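Local coordinates for putative signal transduction protein with CBS domains (Kribbella flavida, PDB 4NOC), which is of unknown function but carries two CBS domains, modules that in relatives often sense adenosine-containing ligands, and so probably takes part in signalling, at residues 105-110 against 128-133. Sequence-based numbering, arbitrary orientation.
With SO4 (sulfate ion), chain E.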
loop_
_atom_site.group_PDB
_atom_site.type_symbol
_atom_site.label_atom_id
_atom_site.label_comp_id
_atom_site.label_asym_id
_atom_site.label_seq_id
_atom_site.Cartn_x
_atom_site.Cartn_y
_atom_site.Cartn_z
ATOM N N VAL A 105 -0.650 -1.267 17.430
ATOM C CA VAL A 105 0.438 -1.333 18.410
ATOM C C VAL A 105 0.186 -0.362 19.568
ATOM O O VAL A 105 -0.418 0.699 19.382
ATOM C CB VAL A 105 1.830 -1.053 17.751
ATOM C CG1 VAL A 105 2.071 -2.010 16.576
ATOM C CG2 VAL A 105 1.939 0.392 17.262
ATOM N N LYS A 106 0.617 -0.735 20.769
ATOM C CA LYS A 106 0.493 0.142 21.923
ATOM C C LYS A 106 1.386 1.356 21.739
ATOM O O LYS A 106 2.508 1.232 21.230
ATOM C CB LYS A 106 0.892 -0.592 23.209
ATOM C CG LYS A 106 -0.055 -1.726 23.560
ATOM C CD LYS A 106 0.397 -2.515 24.793
ATOM C CE LYS A 106 -0.482 -3.751 24.946
ATOM N NZ LYS A 106 -0.312 -4.422 26.258
ATOM N N HIS A 107 0.902 2.511 22.188
ATOM C CA HIS A 107 1.628 3.763 22.017
ATOM C C HIS A 107 3.023 3.728 22.633
ATOM O O HIS A 107 3.930 4.373 22.111
ATOM C CB HIS A 107 0.838 4.934 22.605
ATOM C CG HIS A 107 0.865 4.980 24.101
ATOM N ND1 HIS A 107 0.083 4.155 24.883
ATOM C CD2 HIS A 107 1.592 5.737 24.957
ATOM C CE1 HIS A 107 0.331 4.397 26.158
ATOM N NE2 HIS A 107 1.243 5.352 26.231
ATOM N N ASP A 108 3.218 2.987 23.724
ATOM C CA ASP A 108 4.559 2.946 24.304
ATOM C C ASP A 108 5.461 1.820 23.801
ATOM O O ASP A 108 6.535 1.594 24.371
ATOM C CB ASP A 108 4.542 2.977 25.828
ATOM C CG ASP A 108 3.563 1.999 26.418
ATOM O OD1 ASP A 108 3.068 1.122 25.675
ATOM O OD2 ASP A 108 3.295 2.108 27.633
ATOM N N ASP A 109 5.047 1.125 22.741
ATOM C CA ASP A 109 5.937 0.166 22.096
ATOM C C ASP A 109 7.220 0.860 21.618
ATOM O O ASP A 109 7.178 2.014 21.172
ATOM C CB ASP A 109 5.270 -0.432 20.861
ATOM C CG ASP A 109 4.344 -1.566 21.192
ATOM O OD1 ASP A 109 4.224 -1.922 22.385
ATOM O OD2 ASP A 109 3.758 -2.120 20.239
ATOM N N THR A 110 8.342 0.143 21.654
ATOM C CA THR A 110 9.605 0.674 21.124
ATOM C C THR A 110 9.666 0.506 19.630
ATOM O O THR A 110 8.853 -0.211 19.035
ATOM C CB THR A 110 10.817 -0.039 21.717
ATOM O OG1 THR A 110 10.781 -1.419 21.329
ATOM C CG2 THR A 110 10.809 0.077 23.276
ATOM N N VAL A 128 -1.861 3.157 15.678
ATOM C CA VAL A 128 -1.332 3.356 17.013
ATOM C C VAL A 128 -2.459 3.823 17.921
ATOM O O VAL A 128 -3.237 4.729 17.571
ATOM C CB VAL A 128 -0.152 4.341 17.016
ATOM C CG1 VAL A 128 0.530 4.339 18.371
ATOM C CG2 VAL A 128 0.852 3.932 15.956
ATOM N N VAL A 129 -2.583 3.173 19.071
ATOM C CA VAL A 129 -3.654 3.516 20.000
ATOM C C VAL A 129 -3.071 3.956 21.348
ATOM O O VAL A 129 -2.023 3.456 21.774
ATOM C CB VAL A 129 -4.691 2.365 20.125
ATOM C CG1 VAL A 129 -5.374 2.340 21.502
ATOM C CG2 VAL A 129 -5.734 2.490 19.018
ATOM N N LYS A 130 -3.715 4.939 21.969
ATOM C CA LYS A 130 -3.377 5.369 23.328
ATOM C C LYS A 130 -4.668 5.597 24.113
ATOM O O LYS A 130 -5.525 6.388 23.700
ATOM C CB LYS A 130 -2.518 6.643 23.303
ATOM C CG LYS A 130 -2.220 7.257 24.684
ATOM C CD LYS A 130 -1.197 8.402 24.563
ATOM C CE LYS A 130 -0.836 9.009 25.926
ATOM N NZ LYS A 130 0.408 9.841 25.855
ATOM N N ASN A 131 -4.808 4.886 25.231
ATOM C CA ASN A 131 -6.017 4.941 26.046
ATOM C C ASN A 131 -7.270 4.794 25.200
ATOM O O ASN A 131 -8.156 5.639 25.266
ATOM C CB ASN A 131 -6.075 6.234 26.879
ATOM N N LYS A 132 -7.307 3.742 24.380
ATOM C CA LYS A 132 -8.464 3.403 23.541
ATOM C C LYS A 132 -8.719 4.399 22.398
ATOM O O LYS A 132 -9.710 4.274 21.667
ATOM C CB LYS A 132 -9.733 3.217 24.383
ATOM C CG LYS A 132 -9.709 2.024 25.349
ATOM C CD LYS A 132 -9.716 0.692 24.594
ATOM C CE LYS A 132 -9.868 -0.519 25.526
ATOM N NZ LYS A 132 -11.270 -0.751 25.993
ATOM N N GLU A 133 -7.821 5.372 22.237
ATOM C CA GLU A 133 -7.934 6.344 21.151
ATOM C C GLU A 133 -6.877 6.094 20.077
ATOM O O GLU A 133 -5.699 5.867 20.383
ATOM C CB GLU A 133 -7.797 7.772 21.688
ATOM C CG GLU A 133 -8.940 8.208 22.593
HETATM S S SO4 E . -2.236 1.612 25.357
HETATM O O1 SO4 E . -1.914 0.266 25.817
HETATM O O2 SO4 E . -2.447 2.486 26.517
HETATM O O3 SO4 E . -1.151 2.109 24.509
HETATM O O4 SO4 E . -3.471 1.557 24.583
#
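The imidazole of His107 lies against the aliphatic chain of Lys130, whose CG sits almost above the ring centre, 3.9 Å from the centroid and 11° off the normal, a CH-pi contact. With CG anti to the backbone N (chi1 174°) and the chain extended beyond it, Lys130 draws its methylenes across the ring from CB to CD. Asp108 CG lies over the rim of the opposite face. The sulfur of a sulfate ion, probably from the crystallisation liquor, lies at the ring edge, in the imidazole plane; sulfate O3 accepts a hydrogen bond from His107 N at 3.1 Å and is modelled so close to ND1 (2.4 Å) that a bond there is plausible but its length doubtful. Lys106 flanks the ion with its methylenes, CG approaching O1 to 3.5 Å.

His107 N also makes a weak, bent bond (125°) to Val129 O, while Val129 N reaches Val105 O at 3.3 Å in a weak but nearly straight bond. These bonds tie the C-terminal end of strand 104-106, and the residue after it, to parallel strand 125-130, joined through helix 111-121 in a beta-alpha-beta unit of the CBS domain. On the buried face Val105 CG2 meets Val128 CG2 at 3.9 Å, with Ile117 and Ile135 nearby. A salt bridge to Glu7 holds the Lys130 ammonium. The turn after strand 104-106 thus presents a backbone N-H, shared between sulfate O3 and Val129 O, and probably ND1 as well.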